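Local coordinates for flagellar biosynthetic protein flhB (Aquifex aeolicus, PDB 3B1S) that is the C-terminal domain of a membrane protein probably required for formation of the basal-body rod and for flagellar type III protein export, at residues T2-A7 / A52-V57; A17-A22 / G60-P65. All coordinates share one frame; numbering follows the deposited sequence.

Contact 1: T2-A7 / A52-V57; sequences THIAIA and ALYPAV
Ile6 of strand 4-9 reaches into the angle between Leu53 of helix 47-53 and the aromatic ring of Tyr54. Its branches divide the work. CD1 leans obliquely toward the ring, 3.3 Å from Tyr54 CD1, whereas CG1 faces the leucine, 4.1 Å from Leu53 CD2; CG2 meets that same methyl. The isoleucine slants across both partners. Ile6 and Tyr54 are also the residues closest in backbone, their CA atoms 7.0 Å apart. The tyrosine ring reaches the strand because its CG is anti to the backbone N (chi1 -153°), which lays the ring alongside residues 4-6; its CE1 passes 3.9 Å from Ala5 O, again at a slant. Ile4 runs past the tyrosine in the opposite direction, but its exact fit is doubtful. Beyond the pair, Leu53 leans on Phe67 and Ile6 on Val20, while Lys23 hydrogen-bonds the carbonyls of Tyr54 and Val57. Through Ala5-Ala7 the strand pairs antiparallel with a strand of another protein's chain, on which Ile4 and Leu53 also pack. The contact is thus apolar packing in a buried setting: aliphatic branches and one aromatic ring seat residues 53-54 on one face of the strand.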
ATOM      1  N   THR D   2     -11.158   3.014  13.206  1.00 98.85           N
ATOM      2  CA  THR D   2     -10.024   2.173  12.824  1.00 97.38           C
ATOM      3  C   THR D   2      -9.534   2.506  11.390  1.00 96.42           C
ATOM      4  O   THR D   2     -10.350   2.786  10.501  1.00 96.30           O
ATOM      5  CB  THR D   2     -10.467   0.707  12.854  1.00 97.48           C
ATOM      6  OG1 THR D   2     -11.395   0.512  13.933  1.00 98.18           O
ATOM      7  CG2 THR D   2      -9.279  -0.226  13.005  1.00 97.68           C
ATOM      8  N   HIS D   3      -8.220   2.461  11.157  1.00 94.93           N
ATOM      9  CA  HIS D   3      -7.670   2.799   9.826  1.00 93.63           C
ATOM     10  C   HIS D   3      -6.540   1.876   9.394  1.00 91.64           C
ATOM     11  O   HIS D   3      -5.576   1.672  10.151  1.00 92.00           O
ATOM     12  CB  HIS D   3      -7.139   4.252   9.756  1.00 94.40           C
ATOM     13  CG  HIS D   3      -8.202   5.312   9.703  1.00 96.61           C
ATOM     14  ND1 HIS D   3      -8.120   6.478  10.440  1.00 98.14           N
ATOM     15  CD2 HIS D   3      -9.360   5.389   9.000  1.00 98.23           C
ATOM     16  CE1 HIS D   3      -9.188   7.220  10.202  1.00 99.21           C
ATOM     17  NE2 HIS D   3      -9.956   6.584   9.334  1.00 99.70           N
ATOM     18  N   ILE D   4      -6.645   1.362   8.170  1.00 88.55           N
ATOM     19  CA  ILE D   4      -5.593   0.583   7.532  1.00 85.34           C
ATOM     20  C   ILE D   4      -5.569   0.789   6.015  1.00 83.42           C
ATOM     21  O   ILE D   4      -6.576   1.115   5.430  1.00 83.55           O
ATOM     22  CB  ILE D   4      -5.714  -0.883   7.856  1.00 85.23           C
ATOM     23  CG1 ILE D   4      -4.827  -1.689   6.930  1.00 84.08           C
ATOM     24  CG2 ILE D   4      -7.111  -1.313   7.701  1.00 85.37           C
ATOM     25  CD1 ILE D   4      -4.557  -2.975   7.475  1.00 85.51           C
ATOM     26  N   ALA D   5      -4.392   0.601   5.430  1.00 80.21           N
ATOM     27  CA  ALA D   5      -4.201   0.740   4.004  1.00 76.91           C
ATOM     28  C   ALA D   5      -2.987  -0.008   3.490  1.00 75.03           C
ATOM     29  O   ALA D   5      -2.015  -0.119   4.191  1.00 74.95           O
ATOM     30  CB  ALA D   5      -4.052   2.173   3.683  1.00 76.22           C
ATOM     31  N   ILE D   6      -3.037  -0.488   2.253  1.00 72.50           N
ATOM     32  CA  ILE D   6      -1.883  -1.169   1.599  1.00 69.58           C
ATOM     33  C   ILE D   6      -1.634  -0.657   0.198  1.00 67.69           C
ATOM     34  O   ILE D   6      -2.385  -0.965  -0.680  1.00 67.63           O
ATOM     35  CB  ILE D   6      -2.082  -2.699   1.487  1.00 68.95           C
ATOM     36  CG1 ILE D   6      -2.811  -3.258   2.706  1.00 68.82           C
ATOM     37  CG2 ILE D   6      -0.772  -3.373   1.282  1.00 68.20           C
ATOM     38  CD1 ILE D   6      -2.157  -2.969   3.999  1.00 67.16           C
ATOM     39  N   ALA D   7      -0.580   0.101  -0.015  1.00 66.50           N
ATOM     40  CA  ALA D   7      -0.319   0.653  -1.330  1.00 66.93           C
ATOM     41  C   ALA D   7       0.468  -0.315  -2.250  1.00 68.18           C
ATOM     42  O   ALA D   7       1.391  -0.996  -1.810  1.00 67.90           O
ATOM     43  CB  ALA D   7       0.385   1.950  -1.204  1.00 65.89           C
ATOM     44  N   ALA D  52      -6.373  -9.127   5.785  1.00100.90           N
ATOM     45  CA  ALA D  52      -5.651 -10.363   5.502  1.00100.92           C
ATOM     46  C   ALA D  52      -4.298 -10.103   4.863  1.00100.96           C
ATOM     47  O   ALA D  52      -3.394 -10.935   4.953  1.00101.11           O
ATOM     48  CB  ALA D  52      -6.481 -11.268   4.615  1.00100.89           C
ATOM     49  N   LEU D  53      -4.157  -8.946   4.228  1.00100.65           N
ATOM     50  CA  LEU D  53      -2.956  -8.638   3.455  1.00100.45           C
ATOM     51  C   LEU D  53      -1.819  -7.996   4.293  1.00100.61           C
ATOM     52  O   LEU D  53      -0.625  -8.178   4.000  1.00100.51           O
ATOM     53  CB  LEU D  53      -3.364  -7.762   2.270  1.00100.05           C
ATOM     54  CG  LEU D  53      -2.442  -7.333   1.137  1.00 99.26           C
ATOM     55  CD1 LEU D  53      -1.825  -8.484   0.360  1.00 97.38           C
ATOM     56  CD2 LEU D  53      -3.294  -6.497   0.233  1.00100.03           C
ATOM     57  N   TYR D  54      -2.205  -7.287   5.355  1.00100.55           N
ATOM     58  CA  TYR D  54      -1.288  -6.460   6.146  1.00100.43           C
ATOM     59  C   TYR D  54      -0.096  -7.182   6.802  1.00100.20           C
ATOM     60  O   TYR D  54       1.066  -6.839   6.524  1.00100.17           O
ATOM     61  CB  TYR D  54      -2.060  -5.666   7.210  1.00100.45           C
ATOM     62  CG  TYR D  54      -1.361  -4.387   7.588  1.00101.26           C
ATOM     63  CD1 TYR D  54      -1.929  -3.162   7.279  1.00101.69           C
ATOM     64  CD2 TYR D  54      -0.111  -4.397   8.219  1.00101.74           C
ATOM     65  CE1 TYR D  54      -1.302  -1.986   7.591  1.00101.61           C
ATOM     66  CE2 TYR D  54       0.529  -3.214   8.538  1.00101.44           C
ATOM     67  CZ  TYR D  54      -0.081  -2.016   8.214  1.00101.37           C
ATOM     68  OH  TYR D  54       0.506  -0.821   8.507  1.00102.25           O
ATOM     69  N   PRO D  55      -0.369  -8.160   7.703  1.00 99.93           N
ATOM     70  CA  PRO D  55       0.757  -8.814   8.373  1.00 99.32           C
ATOM     71  C   PRO D  55       1.543  -9.643   7.384  1.00 98.42           C
ATOM     72  O   PRO D  55       2.705  -9.962   7.623  1.00 98.31           O
ATOM     73  CB  PRO D  55       0.069  -9.729   9.395  1.00 99.64           C
ATOM     74  CG  PRO D  55      -1.317  -9.128   9.597  1.00 99.87           C
ATOM     75  CD  PRO D  55      -1.662  -8.668   8.213  1.00 99.97           C
ATOM     76  N   ALA D  56       0.897  -9.948   6.264  1.00 97.36           N
ATOM     77  CA  ALA D  56       1.383 -10.934   5.320  1.00 96.56           C
ATOM     78  C   ALA D  56       2.647 -10.503   4.573  1.00 95.76           C
ATOM     79  O   ALA D  56       3.540 -11.314   4.316  1.00 95.86           O
ATOM     80  CB  ALA D  56       0.274 -11.304   4.342  1.00 96.37           C
ATOM     81  N   VAL D  57       2.641  -9.256   4.138  1.00 94.31           N
ATOM     82  CA  VAL D  57       3.695  -8.725   3.312  1.00 93.19           C
ATOM     83  C   VAL D  57       4.464  -7.575   3.870  1.00 92.55           C
ATOM     84  O   VAL D  57       4.216  -7.140   4.970  1.00 92.49           O
ATOM     85  CB  VAL D  57       3.158  -8.339   1.962  1.00 93.67           C
ATOM     86  CG1 VAL D  57       2.876  -9.579   1.154  1.00 93.64           C
ATOM     87  CG2 VAL D  57       1.913  -7.545   2.128  1.00 92.68           C
TER

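Contact 2: A17-A22 / G60-P65; sequences APVVVA and GKEISP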
ATOM      1  N   ALA D  17       4.380  -9.298 -10.520  1.00 89.03           N
ATOM      2  CA  ALA D  17       3.329  -9.144  -9.538  1.00 86.36           C
ATOM      3  C   ALA D  17       3.387  -7.737  -8.905  1.00 84.18           C
ATOM      4  O   ALA D  17       4.342  -6.988  -9.146  1.00 83.60           O
ATOM      5  CB  ALA D  17       3.424 -10.255  -8.477  1.00 86.23           C
ATOM      6  N   PRO D  18       2.340  -7.360  -8.143  1.00 82.38           N
ATOM      7  CA  PRO D  18       2.314  -6.115  -7.356  1.00 80.95           C
ATOM      8  C   PRO D  18       3.339  -6.012  -6.185  1.00 79.53           C
ATOM      9  O   PRO D  18       3.397  -6.879  -5.313  1.00 78.86           O
ATOM     10  CB  PRO D  18       0.885  -6.093  -6.827  1.00 80.93           C
ATOM     11  CG  PRO D  18       0.108  -6.904  -7.831  1.00 81.07           C
ATOM     12  CD  PRO D  18       1.000  -7.983  -8.208  1.00 81.86           C
ATOM     13  N   VAL D  19       4.129  -4.944  -6.215  1.00 77.90           N
ATOM     14  CA  VAL D  19       5.057  -4.547  -5.166  1.00 77.18           C
ATOM     15  C   VAL D  19       4.306  -3.740  -4.097  1.00 76.35           C
ATOM     16  O   VAL D  19       3.622  -2.782  -4.417  1.00 76.07           O
ATOM     17  CB  VAL D  19       6.162  -3.600  -5.754  1.00 77.47           C
ATOM     18  CG1 VAL D  19       7.299  -3.379  -4.776  1.00 77.15           C
ATOM     19  CG2 VAL D  19       6.714  -4.143  -7.043  1.00 77.90           C
ATOM     20  N   VAL D  20       4.453  -4.097  -2.828  1.00 75.39           N
ATOM     21  CA  VAL D  20       3.889  -3.283  -1.757  1.00 74.14           C
ATOM     22  C   VAL D  20       4.752  -2.062  -1.540  1.00 73.64           C
ATOM     23  O   VAL D  20       5.847  -2.188  -1.047  1.00 73.44           O
ATOM     24  CB  VAL D  20       3.886  -4.038  -0.427  1.00 74.14           C
ATOM     25  CG1 VAL D  20       3.078  -3.275   0.608  1.00 73.46           C
ATOM     26  CG2 VAL D  20       3.380  -5.462  -0.602  1.00 73.39           C
ATOM     27  N   VAL D  21       4.288  -0.876  -1.903  1.00 73.58           N
ATOM     28  CA  VAL D  21       5.140   0.294  -1.698  1.00 73.44           C
ATOM     29  C   VAL D  21       4.933   0.999  -0.356  1.00 73.50           C
ATOM     30  O   VAL D  21       5.765   1.786   0.063  1.00 73.67           O
ATOM     31  CB  VAL D  21       5.112   1.298  -2.879  1.00 73.58           C
ATOM     32  CG1 VAL D  21       4.849   0.577  -4.167  1.00 73.46           C
ATOM     33  CG2 VAL D  21       4.116   2.432  -2.669  1.00 73.62           C
ATOM     34  N   ALA D  22       3.826   0.700   0.314  1.00 73.70           N
ATOM     35  CA  ALA D  22       3.526   1.248   1.621  1.00 73.44           C
ATOM     36  C   ALA D  22       2.496   0.350   2.294  1.00 74.33           C
ATOM     37  O   ALA D  22       1.698  -0.281   1.603  1.00 74.70           O
ATOM     38  CB  ALA D  22       2.988   2.617   1.467  1.00 72.87           C
ATOM     39  N   GLY D  60       8.338  -3.015  -0.207  1.00 88.39           N
ATOM     40  CA  GLY D  60       9.352  -3.179  -1.234  1.00 88.94           C
ATOM     41  C   GLY D  60       9.360  -4.571  -1.832  1.00 89.15           C
ATOM     42  O   GLY D  60       9.982  -4.800  -2.853  1.00 89.09           O
ATOM     43  N   LYS D  61       8.656  -5.503  -1.212  1.00 89.74           N
ATOM     44  CA  LYS D  61       8.644  -6.854  -1.731  1.00 91.23           C
ATOM     45  C   LYS D  61       7.307  -7.356  -2.332  1.00 91.74           C
ATOM     46  O   LYS D  61       6.268  -7.391  -1.656  1.00 91.79           O
ATOM     47  CB  LYS D  61       9.215  -7.802  -0.683  1.00 91.43           C
ATOM     48  CG  LYS D  61      10.694  -7.500  -0.417  1.00 93.26           C
ATOM     49  CD  LYS D  61      11.299  -8.384   0.674  1.00 96.32           C
ATOM     50  CE  LYS D  61      12.742  -7.941   0.977  1.00 97.81           C
ATOM     51  NZ  LYS D  61      13.513  -9.047   1.614  1.00 98.03           N
ATOM     52  N   GLU D  62       7.395  -7.920  -3.529  1.00 92.28           N
ATOM     53  CA  GLU D  62       6.257  -8.366  -4.306  1.00 92.63           C
ATOM     54  C   GLU D  62       5.422  -9.313  -3.522  1.00 93.23           C
ATOM     55  O   GLU D  62       5.915 -10.080  -2.741  1.00 93.79           O
ATOM     56  CB  GLU D  62       6.722  -9.156  -5.511  1.00 92.25           C
ATOM     57  CG  GLU D  62       7.261  -8.361  -6.626  1.00 91.98           C
ATOM     58  CD  GLU D  62       7.577  -9.223  -7.791  1.00 92.72           C
ATOM     59  OE1 GLU D  62       8.041  -8.711  -8.810  1.00 95.09           O
ATOM     60  OE2 GLU D  62       7.363 -10.428  -7.689  1.00 93.40           O
ATOM     61  N   ILE D  63       4.127  -9.223  -3.724  1.00 93.88           N
ATOM     62  CA  ILE D  63       3.179 -10.003  -2.963  1.00 94.25           C
ATOM     63  C   ILE D  63       3.445 -11.475  -3.221  1.00 94.88           C
ATOM     64  O   ILE D  63       4.101 -11.843  -4.198  1.00 94.09           O
ATOM     65  CB  ILE D  63       1.721  -9.613  -3.301  1.00 94.17           C
ATOM     66  CG1 ILE D  63       1.405  -9.868  -4.776  1.00 94.38           C
ATOM     67  CG2 ILE D  63       1.514  -8.148  -3.029  1.00 94.06           C
ATOM     68  CD1 ILE D  63      -0.064  -9.877  -5.129  1.00 94.75           C
ATOM     69  N   SER D  64       2.942 -12.266  -2.298  1.00 96.49           N
ATOM     70  CA  SER D  64       2.964 -13.715  -2.414  1.00 97.96           C
ATOM     71  C   SER D  64       2.183 -14.113  -3.641  1.00 98.62           C
ATOM     72  O   SER D  64       1.164 -13.479  -3.952  1.00 98.76           O
ATOM     73  CB  SER D  64       2.296 -14.367  -1.197  1.00 98.13           C
ATOM     74  OG  SER D  64       3.002 -14.116  -0.022  1.00 99.93           O
ATOM     75  N   PRO D  65       2.677 -15.174  -4.396  1.00 98.79           N
ATOM     76  CA  PRO D  65       1.821 -15.877  -5.344  1.00 98.84           C
ATOM     77  C   PRO D  65       0.404 -16.167  -4.801  1.00 98.93           C
ATOM     78  O   PRO D  65      -0.584 -15.940  -5.506  1.00 98.80           O
ATOM     79  CB  PRO D  65       2.629 -17.137  -5.642  1.00 99.11           C
ATOM     80  CG  PRO D  65       4.052 -16.605  -5.664  1.00 98.83           C
ATOM     81  CD  PRO D  65       4.095 -15.559  -4.562  1.00 98.72           C
TER
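Ile63 buries the most surface here, and it binds by both backbone and side chain. Its N donates to Pro18 O (2.9 Å, 158° at the hydrogen), and its side chain lies against the proline ring. CG1 stands between the backbone N and the carbonyl carbon (chi1 61°), and the two side chains cross obliquely, with Ile63 CD1 3.8 Å from Pro18 CD. The other branch, CG2, meets Val20 CG2 at 4.1 Å, the two side chains at about a right angle. Tyr68 and Val71 of helix 68-84 also touch Ile63, which thus links residues 18-20 to that helix.

Glu62, next in burial, lies alongside residues 17-19. Its CA, 3.4 Å from Pro18 O, adds a CA-H...O contact to the one acceptor that Ile63 N already uses. The extended side chain carries its carboxylate past Ala17, OE2 being 4.0 Å from Ala17 CB.

Val20 supplies the other end of the grip. Its O accepts from Gly60 N at 2.8 Å, and its CG2 also lies 3.6 Å from Lys61 O. Gly60 has a positive phi (101°), a conformation that glycine adopts readily, and Val19 CG1 lies 3.6 Å from Gly60 O.

Two backbone hydrogen bonds, at Pro18 and Val20, therefore fasten an irregular loop beside strand 19-25. Apolar packing adds to them on the Pro18-Val20-Ile63 side, while the glutamate and lysine side chains belong to a more open margin.

From the N terminus the chain enters strand 4-9, turns back through residues 10-18 and forms strand 19-25, the antiparallel neighbour of the first. After helix 27-39, strand 43-45 and helix 47-53, contact 1 closes a loop by returning to residues 2-7. The chain then reaches residues 60-65, where contact 2 closes a second loop on residues 17-22. The four segments alternate, so the loops cross instead of nesting. The contacts adjoin: Ala7 N probably hydrogen-bonds Ala22 O (2.8 Å), and Val57 packs on Val20. Together they tie helix 47-53 and the chain that follows it to the sheet of strands 4-9 and 19-25, which a strand of another chain extends.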